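Local coordinates for immunoreactive 84kD antigen PG93 (Porphyromonas gingivalis, PDB 5M11), which is an essential bacterial surface component of the type IX secretion system and binds metal ions, with zinc and calcium in the crystal, at residues D596-K601 against L612-C617; T658-G662 against S715-E719; E670-V674 against V741-S746; A696-V700 against Q712-V716. All coordinates share one frame; numbering follows the deposited sequence.

Overall arrangement
The contacts follow one another from the propeller part of the chain into the C-terminal domain. Interaction 1 closes the hairpin of strands 601-606 and 610-613 in one blade. The chain then runs along strand 655-660, which pairs with the N-terminal strand 13-16. Where it leaves that strand, interaction 2 joins residues 658-662 to 715-719. Interaction 3 joins residues 670-674 to 741-746, so its loop crosses that of interaction 2. Interaction 4 is nested inside interaction 3 and shares Ser-715 and Val-716 with interaction 2. Contacts such as Leu-612 with Val-716 and Leu-598 with Gly-697 tie the blade to loops at the end of the C-terminal sheet.

Interaction 1 of 4, residues D596-K601 against L612-C617; sequences DKLNHK and LLSEDC. With ZN (zinc ion), chain E.
Lys-601 NZ is gripped by the backbone oxygens of both segments. It donates to Glu-615 O at 2.7 Å and to Asn-599 O at 2.8 Å. The bend at chi2 (79°) carries the amine back to these carbonyls. A salt bridge to Asp-539 would offset its charge. The lysine CD also lies beside Cys-617 SG, at 3.8 Å.

The side chains of Asn-599 and Glu-615 cross at about a right angle. Asn-599 ND2 donates to Glu-615 OE2 at 2.8 Å, with 158° at the hydrogen. The carboxylate uses its anti lone pair. The amide and carboxylate planes are 51° apart.

His-600 binds a zinc ion through NE2 at 2.2 Å. A water and one atom from elsewhere in the structure complete the ligands seen. Leu-598 CB lies over one face of the ring. Glu-615 N sits at its edge. His-600 CB touches Leu-612 CD1 at 3.7 Å.

Lys-601 and Leu-613 form an antiparallel hydrogen-bonded pair, so strand 601-606 begins beside the end of strand 610-613. Strand 620-624 flanks 610-613 on its other side and touches His-600 through Leu-621. Trp-545 of strand 544-548, in the preceding blade, packs on Lys-601 and Cys-617.

Interaction 2 of 4, residues T658-G662 against S715-E719; sequences TFQTG and SVTTE
The touching parts of 658-662 and 715-719 run 104° apart, and their CA atoms come nearest at Gly-662 and Thr-718, 5.3 Å apart. The chains do not pair as strands here. One segment crosses the end of the other.

Thr-717 meets the ring of Phe-659 with its hydroxyl. OG1 lies 3.3 Å from CZ, at the far end of the ring, and the two side chains cross at about a right angle. The hydroxyl is there because OG1 stands anti to the backbone N (chi1 -179°). Phe-624 and Trp-13 also meet the phenyl ring.

Thr-718 uses both its branches. Its CG2 lies 4.1 Å from Gln-660 CG and also comes near Gly-662 CA. Its OG1 lies 3.3 Å from Gln-660 O, a weak hydrogen bond at best. It is unsettled, because Thr-717 OG1 is also within reach of Thr-718 OG1 at 3.2 Å, and either hydroxyl may be the donor in that pair.

Gln-660 bends at its second torsion (chi2 57°). This turns OE1 back to accept from Gly-662 N at 2.9 Å, on a lone pair in the carbonyl plane. The amide nitrogen of Gln-660 donates to Asn-645 O. Within 715-719, Ser-715 OG donates to Thr-717 O at 2.8 Å, from above the carbonyl plane.

The firm bonds therefore lie inside each segment. Across the segments there are a hydroxyl against a ring, one methyl-methylene contact and one weak, unsettled hydrogen bond. Between these two segments shape counts for more than directed bonds. Nearby, the backbone bond of Gly-662 to Ala-696 adds a directed link.

Interaction 3 of 4, residues E670-V674 against V741-S746; sequences ELDGV and VYDPVS. With CA (calcium ion), chain K.
The carboxylates of Glu-670 and Asp-743 approach from opposite directions and meet at a calcium ion. Their planes are 68° apart. Glu-670 chelates the ion with both oxygens, OE1 and OE2, each at 2.4 Å. Asp-743 gives one oxygen, OD2, at 2.7 Å.

Glu-670 OE1 and Asp-743 OD2 are 3.0 Å apart. The calcium lies between these charges and would offset their repulsion. Asp-743 OD2 also accepts a weak hydrogen bond from Ser-746 N at 3.3 Å. Its other oxygen, OD1, accepts a weak bond from Lys-748 N. These weak bonds may help to orient the aspartate. The CG of Asp-743 is placed between the backbone N and the carbonyl carbon (chi1 80°), which turns the carboxylate toward the metal. Ser-746 CB comes alongside Glu-670 OE2.

Away from the metal the contact is apolar. Leu-671 CD2 meets Val-741 CG1 at 3.8 Å. The other branch of Val-741, CG2, is 4.1 Å from Val-674 CG1. One valine thus spreads over two side chains of the type I turn formed by 671-674.

The calcium site closes the loop before strand 675-677 onto the segment that follows from strand 735-742. That strand lies between 699-703 and 749-756 in the C-terminal sheet. Leu-671 and Val-674 also rest on Lys-750 and Ile-752 of strand 749-756, and Cys-698 packs against Asp-743.

Interaction 4 of 4, residues A696-V700 against Q712-V716; sequences AGCSV and QTESV
Val-700 and Thr-713 bond twice, as an antiparallel hydrogen-bonded pair. Val-700 N donates to Thr-713 O at 2.8 Å, and Thr-713 N donates to Val-700 O at 2.9 Å. Ser-699 and Glu-714 form the next, non-hydrogen-bonded pair. Ser-715 N then donates to Cys-698 O at 2.7 Å, but Ser-715 O accepts from Gly-697 N at 2.9 Å. Two residues thus face one, much as in a G1 beta bulge. Gly-697 has the positive phi (102°) that suits this place.

The side chain of Glu-714 is extended and reaches back over this step. Its CG lies 3.5 Å from Cys-698 O, and OE1 lies 3.7 Å from Gly-697 CA. OE1 also bonds a glycerol, probably from the crystallisation liquor. Ala-696 CB touches Val-716 O.

Further out, Lys-701 NZ bonds Gln-712 OE1 and, weakly, Ser-699 OG. Gly-662 O takes the N-H of Ala-696, which ties the start of the segment to 658-662.

Four backbone bonds carry the hairpin and its continuation. Ser-699 and Glu-714 lie on one face of the sheet, and Val-700 with Thr-713 on the other. Val-700 packs on Val-739 and Val-741 of strand 735-742.

Interaction 1 of 4, residues D596-K601 against L612-C617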
loop_
_atom_site.group_PDB
_atom_site.type_symbol
_atom_site.label_atom_id
_atom_site.label_comp_id
_atom_site.label_asym_id
_atom_site.label_seq_id
_atom_site.Cartn_x
_atom_site.Cartn_y
_atom_site.Cartn_z
ATOM N N ASP A 596 1.077 -22.652 2.474
ATOM C CA ASP A 596 0.735 -22.958 3.873
ATOM C C ASP A 596 1.485 -24.141 4.459
ATOM O O ASP A 596 1.998 -24.992 3.741
ATOM C CB ASP A 596 -0.771 -23.355 3.947
ATOM C CG ASP A 596 -1.730 -22.351 4.551
ATOM O OD1 ASP A 596 -1.312 -21.192 4.780
ATOM O OD2 ASP A 596 -2.913 -22.723 4.793
ATOM N N LYS A 597 1.392 -24.254 5.784
ATOM C CA LYS A 597 1.840 -25.351 6.637
ATOM C C LYS A 597 0.905 -26.532 6.339
ATOM O O LYS A 597 1.298 -27.700 6.455
ATOM C CB LYS A 597 1.738 -24.872 8.101
ATOM C CG LYS A 597 2.120 -25.865 9.182
ATOM C CD LYS A 597 1.892 -25.276 10.587
ATOM C CE LYS A 597 0.466 -25.377 11.093
ATOM N NZ LYS A 597 0.125 -26.747 11.567
ATOM N N LEU A 598 -0.347 -26.198 5.910
ATOM C CA LEU A 598 -1.392 -27.148 5.525
ATOM C C LEU A 598 -1.302 -27.504 4.055
ATOM O O LEU A 598 -2.154 -28.255 3.569
ATOM C CB LEU A 598 -2.791 -26.591 5.816
ATOM C CG LEU A 598 -3.128 -26.173 7.240
ATOM C CD1 LEU A 598 -4.567 -25.717 7.318
ATOM C CD2 LEU A 598 -2.861 -27.274 8.246
ATOM N N ASN A 599 -0.276 -26.973 3.340
ATOM C CA ASN A 599 -0.043 -27.151 1.898
ATOM C C ASN A 599 -1.142 -26.418 1.062
ATOM O O ASN A 599 -1.314 -26.686 -0.130
ATOM C CB ASN A 599 0.060 -28.641 1.527
ATOM C CG ASN A 599 0.925 -28.956 0.337
ATOM O OD1 ASN A 599 1.763 -28.153 -0.117
ATOM N ND2 ASN A 599 0.775 -30.179 -0.149
ATOM N N HIS A 600 -1.861 -25.471 1.703
ATOM C CA HIS A 600 -2.869 -24.641 1.050
ATOM C C HIS A 600 -2.154 -23.499 0.376
ATOM O O HIS A 600 -1.010 -23.219 0.733
ATOM C CB HIS A 600 -3.941 -24.146 2.035
ATOM C CG HIS A 600 -4.835 -25.219 2.585
ATOM N ND1 HIS A 600 -5.397 -25.106 3.847
ATOM C CD2 HIS A 600 -5.232 -26.390 2.033
ATOM C CE1 HIS A 600 -6.120 -26.199 4.019
ATOM N NE2 HIS A 600 -6.057 -27.005 2.951
ATOM N N LYS A 601 -2.778 -22.869 -0.626
ATOM C CA LYS A 601 -2.107 -21.835 -1.407
ATOM C C LYS A 601 -2.711 -20.445 -1.238
ATOM O O LYS A 601 -3.911 -20.268 -1.424
ATOM C CB LYS A 601 -2.126 -22.228 -2.894
ATOM C CG LYS A 601 -1.043 -23.231 -3.296
ATOM C CD LYS A 601 -1.328 -24.692 -2.939
ATOM C CE LYS A 601 -0.045 -25.477 -2.999
ATOM N NZ LYS A 601 -0.221 -26.923 -2.696
ATOM N N LEU A 612 -7.453 -18.037 -1.102
ATOM C CA LEU A 612 -6.893 -19.144 -0.342
ATOM C C LEU A 612 -7.419 -20.384 -1.006
ATOM O O LEU A 612 -8.634 -20.562 -1.049
ATOM C CB LEU A 612 -7.252 -19.077 1.163
ATOM C CG LEU A 612 -6.990 -20.344 2.031
ATOM C CD1 LEU A 612 -5.520 -20.762 2.036
ATOM C CD2 LEU A 612 -7.453 -20.124 3.451
ATOM N N LEU A 613 -6.537 -21.201 -1.585
ATOM C CA LEU A 613 -6.944 -22.429 -2.280
ATOM C C LEU A 613 -6.494 -23.679 -1.516
ATOM O O LEU A 613 -5.570 -23.607 -0.713
ATOM C CB LEU A 613 -6.389 -22.460 -3.722
ATOM C CG LEU A 613 -6.660 -21.245 -4.626
ATOM C CD1 LEU A 613 -5.962 -21.402 -5.961
ATOM C CD2 LEU A 613 -8.152 -21.017 -4.840
ATOM N N SER A 614 -7.155 -24.828 -1.780
ATOM C CA SER A 614 -6.848 -26.128 -1.171
ATOM C C SER A 614 -5.540 -26.697 -1.737
ATOM O O SER A 614 -4.955 -26.110 -2.648
ATOM C CB SER A 614 -7.997 -27.109 -1.386
ATOM O OG SER A 614 -8.172 -27.401 -2.762
ATOM N N GLU A 615 -5.077 -27.828 -1.181
ATOM C CA GLU A 615 -3.840 -28.507 -1.584
ATOM C C GLU A 615 -3.615 -28.451 -3.113
ATOM O O GLU A 615 -2.621 -27.881 -3.559
ATOM C CB GLU A 615 -3.840 -29.982 -1.102
ATOM C CG GLU A 615 -3.116 -30.249 0.212
ATOM C CD GLU A 615 -2.631 -31.679 0.395
ATOM O OE1 GLU A 615 -3.480 -32.572 0.627
ATOM O OE2 GLU A 615 -1.400 -31.906 0.308
ATOM N N ASP A 616 -4.575 -28.980 -3.903
ATOM C CA ASP A 616 -4.495 -29.092 -5.364
ATOM C C ASP A 616 -5.071 -27.880 -6.101
ATOM O O ASP A 616 -5.263 -27.938 -7.324
ATOM C CB ASP A 616 -5.205 -30.386 -5.833
ATOM C CG ASP A 616 -6.652 -30.567 -5.394
ATOM O OD1 ASP A 616 -7.198 -29.646 -4.722
ATOM O OD2 ASP A 616 -7.245 -31.632 -5.721
ATOM N N CYS A 617 -5.355 -26.795 -5.356
ATOM C CA CYS A 617 -5.928 -25.539 -5.851
ATOM C C CYS A 617 -7.347 -25.733 -6.486
ATOM O O CYS A 617 -7.873 -24.780 -7.063
ATOM C CB CYS A 617 -4.967 -24.851 -6.820
ATOM S SG CYS A 617 -3.337 -24.471 -6.113
HETATM ZN ZN ZN E . -7.008 -28.907 2.525
HETATM O O HOH W 1 -9.321 -28.233 2.801
#

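Interaction 2 of 4, residues T658-G662 against S715-E719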
loop_
_atom_site.group_PDB
_atom_site.type_symbol
_atom_site.label_atom_id
_atom_site.label_comp_id
_atom_site.label_asym_id
_atom_site.label_seq_id
_atom_site.Cartn_x
_atom_site.Cartn_y
_atom_site.Cartn_z
ATOM N N THR A 658 -1.325 -7.237 7.106
ATOM C CA THR A 658 -1.075 -8.549 7.714
ATOM C C THR A 658 -2.379 -9.192 8.111
ATOM O O THR A 658 -3.202 -8.560 8.783
ATOM C CB THR A 658 -0.125 -8.524 8.929
ATOM O OG1 THR A 658 -0.719 -7.817 10.018
ATOM C CG2 THR A 658 1.227 -8.006 8.604
ATOM N N PHE A 659 -2.525 -10.468 7.740
ATOM C CA PHE A 659 -3.680 -11.295 8.049
ATOM C C PHE A 659 -3.221 -12.495 8.870
ATOM O O PHE A 659 -2.252 -13.166 8.493
ATOM C CB PHE A 659 -4.379 -11.720 6.747
ATOM C CG PHE A 659 -5.482 -12.727 6.920
ATOM C CD1 PHE A 659 -6.754 -12.327 7.314
ATOM C CD2 PHE A 659 -5.253 -14.078 6.694
ATOM C CE1 PHE A 659 -7.772 -13.255 7.482
ATOM C CE2 PHE A 659 -6.269 -15.011 6.879
ATOM C CZ PHE A 659 -7.521 -14.590 7.278
ATOM N N GLN A 660 -3.899 -12.752 10.016
ATOM C CA GLN A 660 -3.562 -13.896 10.879
ATOM C C GLN A 660 -4.195 -15.116 10.274
ATOM O O GLN A 660 -5.426 -15.238 10.280
ATOM C CB GLN A 660 -3.996 -13.673 12.342
ATOM C CG GLN A 660 -3.813 -14.897 13.262
ATOM C CD GLN A 660 -2.405 -15.446 13.335
ATOM O OE1 GLN A 660 -2.101 -16.517 12.785
ATOM N NE2 GLN A 660 -1.536 -14.763 14.076
ATOM N N THR A 661 -3.346 -15.980 9.694
ATOM C CA THR A 661 -3.695 -17.191 8.952
ATOM C C THR A 661 -4.158 -18.334 9.887
ATOM O O THR A 661 -4.980 -19.174 9.475
ATOM C CB THR A 661 -2.481 -17.593 8.099
ATOM O OG1 THR A 661 -2.112 -16.462 7.323
ATOM C CG2 THR A 661 -2.772 -18.721 7.132
ATOM N N GLY A 662 -3.629 -18.360 11.116
ATOM C CA GLY A 662 -3.927 -19.411 12.085
ATOM C C GLY A 662 -3.145 -20.665 11.747
ATOM O O GLY A 662 -3.515 -21.769 12.142
ATOM N N SER A 715 -10.765 -26.323 10.570
ATOM C CA SER A 715 -10.608 -24.877 10.560
ATOM C C SER A 715 -9.884 -24.434 9.294
ATOM O O SER A 715 -8.828 -24.982 8.951
ATOM C CB SER A 715 -9.877 -24.401 11.804
ATOM O OG SER A 715 -10.009 -22.994 11.910
ATOM N N VAL A 716 -10.499 -23.487 8.562
ATOM C CA VAL A 716 -9.940 -22.934 7.312
ATOM C C VAL A 716 -8.938 -21.811 7.685
ATOM O O VAL A 716 -7.767 -21.891 7.319
ATOM C CB VAL A 716 -11.049 -22.463 6.306
ATOM C CG1 VAL A 716 -12.155 -21.635 6.987
ATOM C CG2 VAL A 716 -10.454 -21.720 5.113
ATOM N N THR A 717 -9.426 -20.809 8.455
ATOM C CA THR A 717 -8.757 -19.628 8.983
ATOM C C THR A 717 -8.767 -19.721 10.542
ATOM O O THR A 717 -8.532 -20.786 11.103
ATOM C CB THR A 717 -9.440 -18.355 8.402
ATOM O OG1 THR A 717 -8.788 -17.165 8.878
ATOM C CG2 THR A 717 -10.958 -18.294 8.690
ATOM N N THR A 718 -9.014 -18.606 11.218
ATOM C CA THR A 718 -9.058 -18.429 12.671
ATOM C C THR A 718 -10.505 -18.568 13.127
ATOM O O THR A 718 -10.772 -18.731 14.319
ATOM C CB THR A 718 -8.430 -17.050 13.051
ATOM O OG1 THR A 718 -8.189 -16.237 11.875
ATOM C CG2 THR A 718 -7.124 -17.214 13.811
ATOM N N GLU A 719 -11.440 -18.544 12.158
ATOM C CA GLU A 719 -12.870 -18.638 12.399
ATOM C C GLU A 719 -13.532 -19.799 11.646
ATOM O O GLU A 719 -13.078 -20.226 10.577
ATOM C CB GLU A 719 -13.561 -17.322 11.991
ATOM C CG GLU A 719 -13.435 -16.191 12.999
ATOM C CD GLU A 719 -13.808 -14.795 12.521
ATOM O OE1 GLU A 719 -14.505 -14.679 11.485
ATOM O OE2 GLU A 719 -13.428 -13.816 13.206
#

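Interaction 3 of 4, residues E670-V674 against V741-S746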
loop_
_atom_site.group_PDB
_atom_site.type_symbol
_atom_site.label_atom_id
_atom_site.label_comp_id
_atom_site.label_asym_id
_atom_site.label_seq_id
_atom_site.Cartn_x
_atom_site.Cartn_y
_atom_site.Cartn_z
ATOM N N GLU A 670 -2.206 -22.098 22.432
ATOM C CA GLU A 670 -2.678 -21.968 21.054
ATOM C C GLU A 670 -4.213 -22.131 20.934
ATOM O O GLU A 670 -4.829 -21.443 20.114
ATOM C CB GLU A 670 -1.933 -22.922 20.094
ATOM C CG GLU A 670 -2.051 -24.412 20.370
ATOM C CD GLU A 670 -1.721 -25.273 19.165
ATOM O OE1 GLU A 670 -2.554 -25.336 18.230
ATOM O OE2 GLU A 670 -0.628 -25.886 19.155
ATOM N N LEU A 671 -4.827 -22.987 21.767
ATOM C CA LEU A 671 -6.273 -23.164 21.733
ATOM C C LEU A 671 -6.946 -22.500 22.930
ATOM O O LEU A 671 -8.174 -22.498 23.014
ATOM C CB LEU A 671 -6.661 -24.649 21.655
ATOM C CG LEU A 671 -6.404 -25.372 20.327
ATOM C CD1 LEU A 671 -6.904 -26.790 20.397
ATOM C CD2 LEU A 671 -7.060 -24.663 19.142
ATOM N N ASP A 672 -6.155 -21.881 23.821
ATOM C CA ASP A 672 -6.650 -21.186 25.011
ATOM C C ASP A 672 -7.525 -19.972 24.653
ATOM O O ASP A 672 -8.220 -19.439 25.523
ATOM C CB ASP A 672 -5.476 -20.736 25.903
ATOM C CG ASP A 672 -4.811 -21.811 26.758
ATOM O OD1 ASP A 672 -3.999 -21.447 27.643
ATOM O OD2 ASP A 672 -5.060 -23.019 26.508
ATOM N N GLY A 673 -7.500 -19.566 23.383
ATOM C CA GLY A 673 -8.269 -18.425 22.901
ATOM C C GLY A 673 -9.540 -18.725 22.125
ATOM O O GLY A 673 -10.097 -17.809 21.517
ATOM N N VAL A 674 -10.033 -19.973 22.133
ATOM C CA VAL A 674 -11.254 -20.288 21.374
ATOM C C VAL A 674 -12.480 -19.700 22.124
ATOM O O VAL A 674 -12.489 -19.695 23.355
ATOM C CB VAL A 674 -11.403 -21.812 21.050
ATOM C CG1 VAL A 674 -12.649 -22.092 20.223
ATOM C CG2 VAL A 674 -10.169 -22.346 20.318
ATOM N N VAL A 741 -12.801 -28.782 19.990
ATOM C CA VAL A 741 -11.716 -28.398 19.089
ATOM C C VAL A 741 -10.512 -29.282 19.345
ATOM O O VAL A 741 -9.947 -29.251 20.430
ATOM C CB VAL A 741 -11.332 -26.891 19.185
ATOM C CG1 VAL A 741 -10.254 -26.538 18.168
ATOM C CG2 VAL A 741 -12.552 -25.992 19.010
ATOM N N TYR A 742 -10.100 -30.038 18.333
ATOM C CA TYR A 742 -8.922 -30.886 18.435
ATOM C C TYR A 742 -7.919 -30.557 17.328
ATOM O O TYR A 742 -8.276 -30.569 16.146
ATOM C CB TYR A 742 -9.305 -32.375 18.393
ATOM C CG TYR A 742 -8.117 -33.314 18.397
ATOM C CD1 TYR A 742 -7.410 -33.571 19.570
ATOM C CD2 TYR A 742 -7.701 -33.949 17.231
ATOM C CE1 TYR A 742 -6.318 -34.439 19.582
ATOM C CE2 TYR A 742 -6.609 -34.815 17.230
ATOM C CZ TYR A 742 -5.918 -35.054 18.408
ATOM O OH TYR A 742 -4.846 -35.915 18.412
ATOM N N ASP A 743 -6.662 -30.288 17.711
ATOM C CA ASP A 743 -5.634 -30.063 16.708
ATOM C C ASP A 743 -4.834 -31.371 16.569
ATOM O O ASP A 743 -4.331 -31.897 17.571
ATOM C CB ASP A 743 -4.762 -28.808 16.977
ATOM C CG ASP A 743 -3.632 -28.895 17.981
ATOM O OD1 ASP A 743 -3.863 -29.417 19.094
ATOM O OD2 ASP A 743 -2.558 -28.334 17.704
ATOM N N PRO A 744 -4.808 -31.970 15.351
ATOM C CA PRO A 744 -4.106 -33.267 15.188
ATOM C C PRO A 744 -2.596 -33.192 15.445
ATOM O O PRO A 744 -2.012 -34.175 15.910
ATOM C CB PRO A 744 -4.402 -33.674 13.738
ATOM C CG PRO A 744 -4.907 -32.449 13.062
ATOM C CD PRO A 744 -5.415 -31.498 14.086
ATOM N N VAL A 745 -1.996 -32.005 15.186
ATOM C CA VAL A 745 -0.573 -31.660 15.305
ATOM C C VAL A 745 -0.028 -31.710 16.761
ATOM O O VAL A 745 1.021 -32.331 16.975
ATOM C CB VAL A 745 -0.272 -30.285 14.658
ATOM C CG1 VAL A 745 0.128 -30.454 13.199
ATOM C CG2 VAL A 745 -1.457 -29.322 14.790
ATOM N N SER A 746 -0.708 -31.054 17.741
ATOM C CA SER A 746 -0.275 -31.021 19.154
ATOM C C SER A 746 -0.893 -32.151 20.003
ATOM O O SER A 746 -0.396 -32.414 21.106
ATOM C CB SER A 746 -0.602 -29.668 19.787
ATOM O OG SER A 746 -0.799 -29.726 21.191
HETATM CA CA CA K . -0.943 -26.405 16.819
#

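Interaction 4 of 4, residues A696-V700 against Q712-V716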
loop_
_atom_site.group_PDB
_atom_site.type_symbol
_atom_site.label_atom_id
_atom_site.label_comp_id
_atom_site.label_asym_id
_atom_site.label_seq_id
_atom_site.Cartn_x
_atom_site.Cartn_y
_atom_site.Cartn_z
ATOM N N ALA A 696 -5.926 -22.868 12.170
ATOM C CA ALA A 696 -6.236 -23.540 10.905
ATOM C C ALA A 696 -5.726 -24.974 10.920
ATOM O O ALA A 696 -4.598 -25.213 11.345
ATOM C CB ALA A 696 -5.635 -22.774 9.745
ATOM N N GLY A 697 -6.587 -25.905 10.513
ATOM C CA GLY A 697 -6.320 -27.344 10.490
ATOM C C GLY A 697 -6.953 -28.123 11.636
ATOM O O GLY A 697 -6.801 -29.345 11.722
ATOM N N CYS A 698 -7.680 -27.420 12.520
ATOM C CA CYS A 698 -8.317 -27.978 13.702
ATOM C C CYS A 698 -9.611 -28.669 13.360
ATOM O O CYS A 698 -10.362 -28.201 12.504
ATOM C CB CYS A 698 -8.562 -26.880 14.734
ATOM S SG CYS A 698 -7.187 -26.600 15.881
ATOM N N SER A 699 -9.915 -29.744 14.094
ATOM C CA SER A 699 -11.198 -30.401 13.996
ATOM C C SER A 699 -12.150 -29.619 14.899
ATOM O O SER A 699 -11.776 -29.285 16.025
ATOM C CB SER A 699 -11.089 -31.858 14.423
ATOM O OG SER A 699 -12.378 -32.452 14.485
ATOM N N VAL A 700 -13.333 -29.254 14.392
ATOM C CA VAL A 700 -14.325 -28.494 15.162
ATOM C C VAL A 700 -15.643 -29.236 15.027
ATOM O O VAL A 700 -16.131 -29.387 13.904
ATOM C CB VAL A 700 -14.413 -26.981 14.744
ATOM C CG1 VAL A 700 -15.502 -26.240 15.517
ATOM C CG2 VAL A 700 -13.072 -26.277 14.928
ATOM N N GLN A 712 -19.841 -30.555 11.938
ATOM C CA GLN A 712 -18.413 -30.877 12.007
ATOM C C GLN A 712 -17.652 -30.315 10.804
ATOM O O GLN A 712 -18.061 -30.535 9.666
ATOM C CB GLN A 712 -18.228 -32.399 12.089
ATOM C CG GLN A 712 -16.792 -32.864 12.297
ATOM C CD GLN A 712 -16.722 -34.241 12.904
ATOM O OE1 GLN A 712 -16.200 -34.421 14.011
ATOM N NE2 GLN A 712 -17.258 -35.243 12.206
ATOM N N THR A 713 -16.540 -29.605 11.064
ATOM C CA THR A 713 -15.632 -29.064 10.039
ATOM C C THR A 713 -14.194 -29.048 10.520
ATOM O O THR A 713 -13.901 -29.390 11.668
ATOM C CB THR A 713 -15.991 -27.624 9.598
ATOM O OG1 THR A 713 -16.387 -26.841 10.734
ATOM C CG2 THR A 713 -17.008 -27.570 8.467
ATOM N N GLU A 714 -13.300 -28.637 9.618
ATOM C CA GLU A 714 -11.896 -28.388 9.872
ATOM C C GLU A 714 -11.744 -26.874 9.853
ATOM O O GLU A 714 -12.547 -26.193 9.207
ATOM C CB GLU A 714 -10.999 -29.084 8.829
ATOM C CG GLU A 714 -9.587 -29.361 9.324
ATOM C CD GLU A 714 -8.551 -29.642 8.250
ATOM O OE1 GLU A 714 -8.112 -28.675 7.583
ATOM O OE2 GLU A 714 -8.139 -30.817 8.110
ATOM N N SER A 715 -10.765 -26.323 10.570
ATOM C CA SER A 715 -10.608 -24.877 10.560
ATOM C C SER A 715 -9.884 -24.434 9.294
ATOM O O SER A 715 -8.828 -24.982 8.951
ATOM C CB SER A 715 -9.877 -24.401 11.804
ATOM O OG SER A 715 -10.009 -22.994 11.910
ATOM N N VAL A 716 -10.499 -23.487 8.562
ATOM C CA VAL A 716 -9.940 -22.934 7.312
ATOM C C VAL A 716 -8.938 -21.811 7.685
ATOM O O VAL A 716 -7.767 -21.891 7.319
ATOM C CB VAL A 716 -11.049 -22.463 6.306
ATOM C CG1 VAL A 716 -12.155 -21.635 6.987
ATOM C CG2 VAL A 716 -10.454 -21.720 5.113
#